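Local atomic coordinates of ubiquitin-conjugating ligase MGC351130 (Homo sapiens, PDB entry 1YRV), a protein that accepts activated ubiquitin from an E1 enzyme onto a cysteine and catalyses its covalent attachment to other proteins. Residues R23-L26 with L27-D31; E50-M53 with E54-V57; L131-M134 with L135-V139. One frame throughout, in Å; residues are numbered along the deposited sequence.

Contact 1: R23-L26 with L27-D31; sequences RAYL and LLHRD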
ATOM      1  N   ARG A  23      12.906  18.316  -4.016  0.50 29.64           N
ATOM      2  CA  ARG A  23      11.580  18.189  -4.605  0.50 29.27           C
ATOM      3  C   ARG A  23      10.725  17.145  -3.863  0.50 29.81           C
ATOM      4  O   ARG A  23       9.663  17.444  -3.321  0.50 26.65           O
ATOM      5  CB  ARG A  23      11.748  17.764  -6.056  0.50 29.13           C
ATOM      6  CG  ARG A  23      10.505  17.826  -6.874  0.50 27.77           C
ATOM      7  CD  ARG A  23      10.432  19.141  -7.581  0.50 29.69           C
ATOM      8  NE  ARG A  23       9.136  19.223  -8.208  0.50 29.27           N
ATOM      9  CZ  ARG A  23       8.475  20.335  -8.464  0.50 26.92           C
ATOM     10  NH1 ARG A  23       8.964  21.537  -8.173  0.50 25.68           N
ATOM     11  NH2 ARG A  23       7.280  20.216  -8.980  0.50 32.46           N
ATOM     12  N   ALA A  24      11.199  15.905  -3.883  1.00 32.94           N
ATOM     13  CA  ALA A  24      10.539  14.790  -3.183  1.00 32.65           C
ATOM     14  C   ALA A  24      10.250  15.130  -1.719  1.00 35.13           C
ATOM     15  O   ALA A  24       9.139  14.934  -1.254  1.00 38.57           O
ATOM     16  CB  ALA A  24      11.402  13.583  -3.222  1.00 24.99           C
ATOM     17  N   TYR A  25      11.258  15.593  -0.993  1.00 37.50           N
ATOM     18  CA  TYR A  25      11.055  15.943   0.396  1.00 38.75           C
ATOM     19  C   TYR A  25       9.942  16.963   0.580  1.00 37.91           C
ATOM     20  O   TYR A  25       9.103  16.795   1.446  1.00 36.85           O
ATOM     21  CB  TYR A  25      12.356  16.477   1.018  1.00 39.45           C
ATOM     22  CG  TYR A  25      12.197  16.956   2.442  1.00 39.94           C
ATOM     23  CD1 TYR A  25      12.217  16.068   3.485  1.00 40.37           C
ATOM     24  CD2 TYR A  25      11.929  18.290   2.723  1.00 40.49           C
ATOM     25  CE1 TYR A  25      11.959  16.469   4.776  1.00 40.26           C
ATOM     26  CE2 TYR A  25      11.676  18.720   4.015  1.00 40.56           C
ATOM     27  CZ  TYR A  25      11.692  17.781   5.051  1.00 43.80           C
ATOM     28  OH  TYR A  25      11.463  18.163   6.366  1.00 43.80           O
ATOM     29  N   LEU A  26       9.932  18.022  -0.224  1.00 39.02           N
ATOM     30  CA  LEU A  26       8.891  19.051  -0.093  1.00 39.54           C
ATOM     31  C   LEU A  26       7.472  18.569  -0.433  1.00 40.19           C
ATOM     32  O   LEU A  26       6.471  19.008   0.178  1.00 39.67           O
ATOM     33  CB  LEU A  26       9.252  20.269  -0.943  1.00 40.48           C
ATOM     34  CG  LEU A  26      10.497  21.046  -0.475  1.00 41.29           C
ATOM     35  CD1 LEU A  26      10.967  21.958  -1.599  1.00 39.38           C
ATOM     36  CD2 LEU A  26      10.170  21.866   0.788  1.00 42.69           C
ATOM     37  N   LEU A  27       7.394  17.684  -1.423  1.00 39.10           N
ATOM     38  CA  LEU A  27       6.134  17.094  -1.829  1.00 39.57           C
ATOM     39  C   LEU A  27       5.622  16.191  -0.699  1.00 39.87           C
ATOM     40  O   LEU A  27       4.441  16.230  -0.333  1.00 39.94           O
ATOM     41  CB  LEU A  27       6.323  16.275  -3.107  1.00 37.25           C
ATOM     42  CG  LEU A  27       6.584  17.057  -4.427  1.00 39.79           C
ATOM     43  CD1 LEU A  27       7.055  16.055  -5.484  1.00 37.74           C
ATOM     44  CD2 LEU A  27       5.322  17.800  -4.936  1.00 36.12           C
ATOM     45  N   LEU A  28       6.506  15.368  -0.156  1.00 39.17           N
ATOM     46  CA  LEU A  28       6.090  14.477   0.917  1.00 41.69           C
ATOM     47  C   LEU A  28       5.757  15.280   2.171  1.00 41.93           C
ATOM     48  O   LEU A  28       4.867  14.908   2.939  1.00 44.39           O
ATOM     49  CB  LEU A  28       7.165  13.424   1.198  1.00 39.62           C
ATOM     50  CG  LEU A  28       7.267  12.326   0.133  1.00 39.25           C
ATOM     51  CD1 LEU A  28       8.521  11.491   0.368  1.00 38.08           C
ATOM     52  CD2 LEU A  28       6.031  11.471   0.145  1.00 34.96           C
ATOM     53  N   HIS A  29       6.470  16.382   2.369  1.00 42.01           N
ATOM     54  CA  HIS A  29       6.214  17.250   3.500  1.00 42.92           C
ATOM     55  C   HIS A  29       4.818  17.809   3.397  1.00 43.20           C
ATOM     56  O   HIS A  29       4.072  17.780   4.370  1.00 45.56           O
ATOM     57  CB  HIS A  29       7.192  18.408   3.560  1.00 43.80           C
ATOM     58  CG  HIS A  29       7.132  19.146   4.850  1.00 41.47           C
ATOM     59  ND1 HIS A  29       7.910  18.789   5.928  1.00 46.08           N
ATOM     60  CD2 HIS A  29       6.273  20.084   5.296  1.00 43.33           C
ATOM     61  CE1 HIS A  29       7.523  19.477   6.986  1.00 43.24           C
ATOM     62  NE2 HIS A  29       6.529  20.266   6.635  1.00 42.52           N
ATOM     63  N   ARG A  30       4.481  18.353   2.236  1.00 41.05           N
ATOM     64  CA  ARG A  30       3.147  18.875   2.007  1.00 41.38           C
ATOM     65  C   ARG A  30       2.150  17.719   2.154  1.00 42.84           C
ATOM     66  O   ARG A  30       1.222  17.806   2.941  1.00 41.71           O
ATOM     67  CB  ARG A  30       3.034  19.482   0.617  1.00 43.83           C
ATOM     68  CG  ARG A  30       1.607  19.844   0.239  1.00 47.78           C
ATOM     69  CD  ARG A  30       1.380  19.712  -1.290  1.00 50.85           C
ATOM     70  NE  ARG A  30       1.661  18.364  -1.760  1.00 46.69           N
ATOM     71  CZ  ARG A  30       1.906  18.033  -3.029  1.00 51.04           C
ATOM     72  NH1 ARG A  30       2.163  16.753  -3.401  1.00 55.26           N
ATOM     73  NH2 ARG A  30       1.882  18.977  -3.945  1.00 51.09           N
ATOM     74  N   ASP A  31       2.347  16.633   1.413  1.00 42.09           N
ATOM     75  CA  ASP A  31       1.451  15.494   1.513  1.00 42.84           C
ATOM     76  C   ASP A  31       1.165  15.031   2.931  1.00 43.13           C
ATOM     77  O   ASP A  31       0.035  14.690   3.241  1.00 45.56           O
ATOM     78  CB  ASP A  31       2.008  14.302   0.753  1.00 43.30           C
ATOM     79  CG  ASP A  31       1.910  14.461  -0.751  1.00 45.03           C
ATOM     80  OD1 ASP A  31       1.320  15.462  -1.212  1.00 42.70           O
ATOM     81  OD2 ASP A  31       2.435  13.569  -1.464  1.00 45.98           O
TER
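The amide N of His-29 donates to the carbonyl O of Tyr-25 at 2.8 Å, the shortest of four bonds that tie each residue of 23-26 to the one four places on. Leu-28 N to Ala-24 O follows at 2.9 Å, and Leu-27 and Arg-30 bond back in the same way to Arg-23 and Leu-26. The rings of Tyr-25 and His-29 leave the helix next to each other and run out alongside one another. Both have CG opposite the backbone N (chi1 176° and -168°), which sends them off the helix in the same direction. Their centroids are 5.8 Å apart with the planes at 43°, so the pairing is oblique.

This is the opening of helix 23-38, the first helix of the ubiquitin-conjugating (UBC) core. One flank faces inward, where Ala-24 and Leu-28 rest on Met-53; Leu-27 touches Asn-83. A turn apart on another flank, CD1 of Leu-27 reaches CG of Arg-23 at 4.1 Å.

Within 27-31, Arg-30 folds back at chi2 and chi3 and forms a side-on salt bridge with its neighbour Asp-31, two nitrogens to one oxygen. NE at 3.0 Å and NH1 at 2.7 Å both reach Asp-31 OD1 from the same face of the carboxylate, while the guanidinium plane has Leu-27 CA 4.2 Å above it. The other oxygen, OD2, is hydrogen-bonded to Tyr-82 OH and to the backbone N of Leu-124, where helix 124-135 begins.

Contact 2: E50-M53 with E54-V57; sequences EDMM and EWEV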
ATOM      1  N   GLU A  50      14.381  10.628   8.588  1.00 61.88           N
ATOM      2  CA  GLU A  50      14.497  12.074   8.429  1.00 62.60           C
ATOM      3  C   GLU A  50      14.266  12.471   6.976  1.00 60.71           C
ATOM      4  O   GLU A  50      13.819  13.572   6.661  1.00 58.64           O
ATOM      5  CB  GLU A  50      15.876  12.515   8.900  1.00 64.98           C
ATOM      6  CG  GLU A  50      15.791  13.537  10.017  1.00 70.93           C
ATOM      7  CD  GLU A  50      14.633  13.272  10.976  1.00 73.92           C
ATOM      8  OE1 GLU A  50      14.853  12.662  12.058  1.00 74.35           O
ATOM      9  OE2 GLU A  50      13.497  13.673  10.625  1.00 76.60           O
ATOM     10  N   ASP A  51      14.593  11.530   6.105  1.00 59.46           N
ATOM     11  CA  ASP A  51      14.427  11.656   4.664  1.00 57.09           C
ATOM     12  C   ASP A  51      12.980  11.926   4.260  1.00 54.85           C
ATOM     13  O   ASP A  51      12.695  12.641   3.286  1.00 52.75           O
ATOM     14  CB  ASP A  51      14.805  10.335   4.008  1.00 57.92           C
ATOM     15  CG  ASP A  51      16.054  10.439   3.232  1.00 62.40           C
ATOM     16  OD1 ASP A  51      16.407   9.476   2.502  1.00 62.59           O
ATOM     17  OD2 ASP A  51      16.696  11.510   3.364  1.00 66.88           O
ATOM     18  N   MET A  52      12.097  11.283   5.008  1.00 50.78           N
ATOM     19  CA  MET A  52      10.680  11.295   4.777  1.00 50.58           C
ATOM     20  C   MET A  52      10.422  10.395   3.594  1.00 48.45           C
ATOM     21  O   MET A  52       9.353  10.423   2.984  1.00 47.50           O
ATOM     22  CB  MET A  52      10.151  12.693   4.524  1.00 52.43           C
ATOM     23  CG  MET A  52       9.889  13.428   5.810  1.00 53.81           C
ATOM     24  SD  MET A  52       8.730  14.755   5.509  1.00 59.18           S
ATOM     25  CE  MET A  52       7.241  13.956   5.871  1.00 52.71           C
ATOM     26  N   MET A  53      11.418   9.570   3.309  1.00 45.81           N
ATOM     27  CA  MET A  53      11.375   8.628   2.208  1.00 48.42           C
ATOM     28  C   MET A  53      10.878   7.255   2.628  1.00 48.98           C
ATOM     29  O   MET A  53      10.345   6.504   1.807  1.00 50.11           O
ATOM     30  CB  MET A  53      12.773   8.450   1.624  1.00 48.96           C
ATOM     31  CG  MET A  53      13.359   9.682   0.953  1.00 50.54           C
ATOM     32  SD  MET A  53      12.709  10.138  -0.689  1.00 50.72           S
ATOM     33  CE  MET A  53      11.822  11.605  -0.303  1.00 45.73           C
ATOM     34  N   GLU A  54      11.073   6.928   3.900  1.00 48.94           N
ATOM     35  CA  GLU A  54      10.701   5.630   4.408  1.00 49.64           C
ATOM     36  C   GLU A  54       9.501   5.763   5.312  1.00 48.42           C
ATOM     37  O   GLU A  54       9.518   6.553   6.257  1.00 46.34           O
ATOM     38  CB  GLU A  54      11.877   5.005   5.172  1.00 53.55           C
ATOM     39  CG  GLU A  54      13.156   4.779   4.354  1.00 57.39           C
ATOM     40  CD  GLU A  54      12.888   4.005   3.065  1.00 63.19           C
ATOM     41  OE1 GLU A  54      12.021   3.089   3.077  1.00 67.98           O
ATOM     42  OE2 GLU A  54      13.546   4.287   2.030  1.00 64.24           O
ATOM     43  N   TRP A  55       8.450   4.992   5.012  1.00 48.06           N
ATOM     44  CA  TRP A  55       7.209   5.035   5.808  1.00 46.44           C
ATOM     45  C   TRP A  55       6.719   3.708   6.327  1.00 46.98           C
ATOM     46  O   TRP A  55       6.918   2.664   5.712  1.00 47.27           O
ATOM     47  CB  TRP A  55       6.051   5.598   4.988  1.00 44.28           C
ATOM     48  CG  TRP A  55       6.294   6.947   4.539  1.00 43.22           C
ATOM     49  CD1 TRP A  55       7.186   7.338   3.597  1.00 39.70           C
ATOM     50  CD2 TRP A  55       5.724   8.139   5.095  1.00 41.32           C
ATOM     51  NE1 TRP A  55       7.215   8.711   3.535  1.00 40.27           N
ATOM     52  CE2 TRP A  55       6.330   9.221   4.438  1.00 39.51           C
ATOM     53  CE3 TRP A  55       4.754   8.388   6.077  1.00 44.08           C
ATOM     54  CZ2 TRP A  55       6.015  10.542   4.749  1.00 41.38           C
ATOM     55  CZ3 TRP A  55       4.433   9.703   6.387  1.00 41.41           C
ATOM     56  CH2 TRP A  55       5.067  10.771   5.713  1.00 42.80           C
ATOM     57  N   GLU A  56       6.027   3.771   7.453  1.00 47.74           N
ATOM     58  CA  GLU A  56       5.424   2.594   8.030  1.00 48.38           C
ATOM     59  C   GLU A  56       3.928   2.838   8.036  1.00 48.39           C
ATOM     60  O   GLU A  56       3.429   3.804   8.635  1.00 48.30           O
ATOM     61  CB  GLU A  56       5.947   2.354   9.430  1.00 50.16           C
ATOM     62  CG  GLU A  56       7.280   1.650   9.434  1.00 52.89           C
ATOM     63  CD  GLU A  56       7.765   1.357  10.846  1.00 55.55           C
ATOM     64  OE1 GLU A  56       8.891   0.834  11.004  1.00 57.15           O
ATOM     65  OE2 GLU A  56       7.013   1.658  11.800  1.00 56.72           O
ATOM     66  N   VAL A  57       3.204   1.966   7.351  1.00 47.93           N
ATOM     67  CA  VAL A  57       1.778   2.156   7.266  1.00 48.78           C
ATOM     68  C   VAL A  57       0.918   0.949   7.621  1.00 48.78           C
ATOM     69  O   VAL A  57       1.311  -0.201   7.445  1.00 46.40           O
ATOM     70  CB  VAL A  57       1.354   2.632   5.846  1.00 49.70           C
ATOM     71  CG1 VAL A  57       2.384   3.585   5.287  1.00 50.28           C
ATOM     72  CG2 VAL A  57       1.144   1.459   4.925  1.00 51.42           C
TER
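A side-chain-to-backbone hydrogen bond, backed by apolar packing, holds a beta-hairpin loop of the UBC fold against the strand that leaves it: residues 50-53 link strands 43-47 and 54-60 of the antiparallel sheet. The indole NE1 of Trp-55 donates to the carbonyl O of Met-52 at 2.8 Å. It is a bent bond, with an N-H...O angle of 140°, and the donor stands well above the carbonyl plane; the oxygen itself sits at the ring edge, somewhat tilted from the indole plane. Met-52 has a left-handed backbone (phi 75°), consistent with a tight turn that presents its carbonyl to the indole. Also at that edge, CD1 of Trp-55 passes Met-53 O at 3.7 Å.

Glu-54 bends at chi2 and curls back beside the preceding peptide, putting its CD 3.8 Å from Met-53 O; its OE2 is hydrogen-bonded to His-77 ND1. Phe-32 of helix 23-38 meets Trp-55 edge-to-face, which places the indole between sheet and helix. Met-52 passes Trp-55 at a slant: its chain bends at the last torsion (chi3 93°), and the terminal CE lies 3.8 Å from CZ2 and 3.9 Å from CH2 of the indole.

Contact 3: L131-M134 with L135-V139; sequences LQVM and LSNPV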
ATOM      1  N   LEU A 131      -4.734   2.086  -2.181  1.00 43.73           N
ATOM      2  CA  LEU A 131      -4.249   0.797  -1.645  1.00 43.89           C
ATOM      3  C   LEU A 131      -5.350   0.082  -0.871  1.00 44.42           C
ATOM      4  O   LEU A 131      -5.600  -1.103  -1.066  1.00 46.60           O
ATOM      5  CB  LEU A 131      -3.054   1.027  -0.709  1.00 43.62           C
ATOM      6  CG  LEU A 131      -1.628   0.634  -1.150  1.00 45.39           C
ATOM      7  CD1 LEU A 131      -1.449   0.818  -2.607  1.00 43.80           C
ATOM      8  CD2 LEU A 131      -0.632   1.466  -0.364  1.00 42.85           C
ATOM      9  N   GLN A 132      -5.989   0.811   0.027  1.00 44.20           N
ATOM     10  CA  GLN A 132      -7.067   0.244   0.813  1.00 46.65           C
ATOM     11  C   GLN A 132      -8.113  -0.426  -0.058  1.00 46.52           C
ATOM     12  O   GLN A 132      -8.419  -1.581   0.143  1.00 49.47           O
ATOM     13  CB  GLN A 132      -7.719   1.332   1.656  1.00 43.99           C
ATOM     14  CG  GLN A 132      -8.824   0.813   2.513  1.00 48.70           C
ATOM     15  CD  GLN A 132      -9.378   1.875   3.457  1.00 47.44           C
ATOM     16  OE1 GLN A 132     -10.103   2.781   3.043  1.00 48.83           O
ATOM     17  NE2 GLN A 132      -9.008   1.783   4.727  1.00 51.04           N
ATOM     18  N   VAL A 133      -8.638   0.287  -1.045  1.00 46.48           N
ATOM     19  CA  VAL A 133      -9.655  -0.299  -1.893  1.00 46.53           C
ATOM     20  C   VAL A 133      -9.182  -1.467  -2.730  1.00 47.99           C
ATOM     21  O   VAL A 133      -9.844  -2.507  -2.786  1.00 49.93           O
ATOM     22  CB  VAL A 133     -10.245   0.725  -2.837  1.00 47.59           C
ATOM     23  CG1 VAL A 133     -11.309   0.066  -3.707  1.00 47.36           C
ATOM     24  CG2 VAL A 133     -10.834   1.881  -2.025  1.00 47.60           C
ATOM     25  N   MET A 134      -8.040  -1.296  -3.380  1.00 46.26           N
ATOM     26  CA  MET A 134      -7.487  -2.321  -4.231  1.00 46.21           C
ATOM     27  C   MET A 134      -7.115  -3.565  -3.453  1.00 47.25           C
ATOM     28  O   MET A 134      -7.489  -4.656  -3.831  1.00 46.53           O
ATOM     29  CB  MET A 134      -6.259  -1.778  -4.982  1.00 46.08           C
ATOM     30  CG  MET A 134      -6.502  -0.485  -5.795  1.00 48.34           C
ATOM     31  SD  MET A 134      -5.245  -0.094  -7.142  1.00 57.24           S
ATOM     32  CE  MET A 134      -6.014   1.519  -7.851  1.00 51.20           C
ATOM     33  N   LEU A 135      -6.389  -3.412  -2.357  1.00 47.70           N
ATOM     34  CA  LEU A 135      -5.990  -4.590  -1.606  1.00 50.15           C
ATOM     35  C   LEU A 135      -7.193  -5.332  -0.974  1.00 53.97           C
ATOM     36  O   LEU A 135      -7.076  -6.501  -0.548  1.00 54.48           O
ATOM     37  CB  LEU A 135      -4.947  -4.218  -0.545  1.00 46.55           C
ATOM     38  CG  LEU A 135      -3.529  -4.025  -1.108  1.00 43.04           C
ATOM     39  CD1 LEU A 135      -2.695  -3.164  -0.167  1.00 34.82           C
ATOM     40  CD2 LEU A 135      -2.846  -5.378  -1.353  1.00 43.09           C
ATOM     41  N   SER A 136      -8.348  -4.674  -0.937  1.00 54.56           N
ATOM     42  CA  SER A 136      -9.551  -5.300  -0.399  1.00 57.35           C
ATOM     43  C   SER A 136     -10.429  -5.859  -1.515  1.00 59.23           C
ATOM     44  O   SER A 136     -11.510  -6.367  -1.250  1.00 61.77           O
ATOM     45  CB  SER A 136     -10.356  -4.294   0.410  1.00 52.92           C
ATOM     46  OG  SER A 136      -9.583  -3.825   1.482  1.00 52.64           O
ATOM     47  N   ASN A 137      -9.955  -5.765  -2.752  1.00 61.55           N
ATOM     48  CA  ASN A 137     -10.697  -6.239  -3.901  1.00 62.57           C
ATOM     49  C   ASN A 137      -9.756  -6.795  -4.928  1.00 63.58           C
ATOM     50  O   ASN A 137      -9.448  -6.148  -5.921  1.00 64.62           O
ATOM     51  CB  ASN A 137     -11.510  -5.108  -4.526  1.00 63.90           C
ATOM     52  CG  ASN A 137     -12.542  -4.555  -3.569  1.00 66.43           C
ATOM     53  OD1 ASN A 137     -13.426  -5.286  -3.106  1.00 69.39           O
ATOM     54  ND2 ASN A 137     -12.424  -3.274  -3.239  1.00 64.36           N
ATOM     55  N   PRO A 138      -9.271  -8.011  -4.693  1.00 65.37           N
ATOM     56  CA  PRO A 138      -8.350  -8.709  -5.588  1.00 66.19           C
ATOM     57  C   PRO A 138      -8.806  -8.799  -7.059  1.00 68.75           C
ATOM     58  O   PRO A 138      -9.999  -8.803  -7.381  1.00 69.08           O
ATOM     59  CB  PRO A 138      -8.234 -10.080  -4.930  1.00 65.04           C
ATOM     60  CG  PRO A 138      -8.352  -9.753  -3.473  1.00 63.26           C
ATOM     61  CD  PRO A 138      -9.505  -8.795  -3.464  1.00 63.68           C
ATOM     62  N   VAL A 139      -7.819  -8.872  -7.940  1.00 70.85           N
ATOM     63  CA  VAL A 139      -8.043  -8.985  -9.369  1.00 72.71           C
ATOM     64  C   VAL A 139      -7.882 -10.469  -9.648  1.00 74.74           C
ATOM     65  O   VAL A 139      -6.781 -10.934  -9.979  1.00 75.24           O
ATOM     66  CB  VAL A 139      -6.956  -8.214 -10.169  1.00 73.08           C
ATOM     67  CG1 VAL A 139      -7.206  -8.327 -11.664  1.00 73.13           C
ATOM     68  CG2 VAL A 139      -6.916  -6.765  -9.729  1.00 72.05           C
TER
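Leu-135, whose amide N bonds to Leu-131 O at 2.8 Å, packs its side chain one turn along from that of Leu-131. The two leave the helix on one flank, and CD1 of Leu-135 lies 4.1 Å from CG of Leu-131. A chi1 of -78° sets CG of Leu-135 beside its backbone N and lays CG and CD1 back along Leu-131 O. Beyond them the leucines meet Phe-72 and Ile-59 of the sheet.

Met-134 takes part through its carbonyl, which accepts Asn-137 N, three residues on, at 2.9 Å. Its side chain runs out extended past CG to Ile-109 and Phe-111.

The amide of Asn-137 reaches back across Val-133: ND2 is 3.6 Å from Val-133 CG1 and makes a weak bond to Val-133 O at 2.7 Å. Ser-136 N divides itself between that same oxygen, three back at 3.2 Å, and a weak bond to Gln-132 O, four back. Ser-136 OG turns back to Gln-132 O at 2.9 Å and is shared with Leu-62 N.

Bonds three residues back and side-chain donors to last-turn carbonyls are common where an alpha-helix ends, here helix 124-135, with Leu-135 about 8 Å, side chain to side chain, from Cys-108, the predicted thioester cysteine of the UBC core.

Along the chain the three contacts come in series, all within the UBC core. Contacts 1 and 2 are neighbours, their centres 11 Å apart: the first turns of helix 23-38 lie on the loop that leads into strand 54-60, and Leu-28 CD1 meets Met-53 CE at 3.4 Å. Contact 3, at the end of helix 124-135, lies on the other side of the chain's centre, with its centre about 26 Å from that of contact 1 and 23 Å from that of contact 2. Strand 54-60 spans the gap, since it starts in contact 2 and its Ile-59 touches Leu-131. The start of helix 23-38 therefore packs by the beginning of this strand, away from the predicted catalytic Cys-108, near which contact 3 lies.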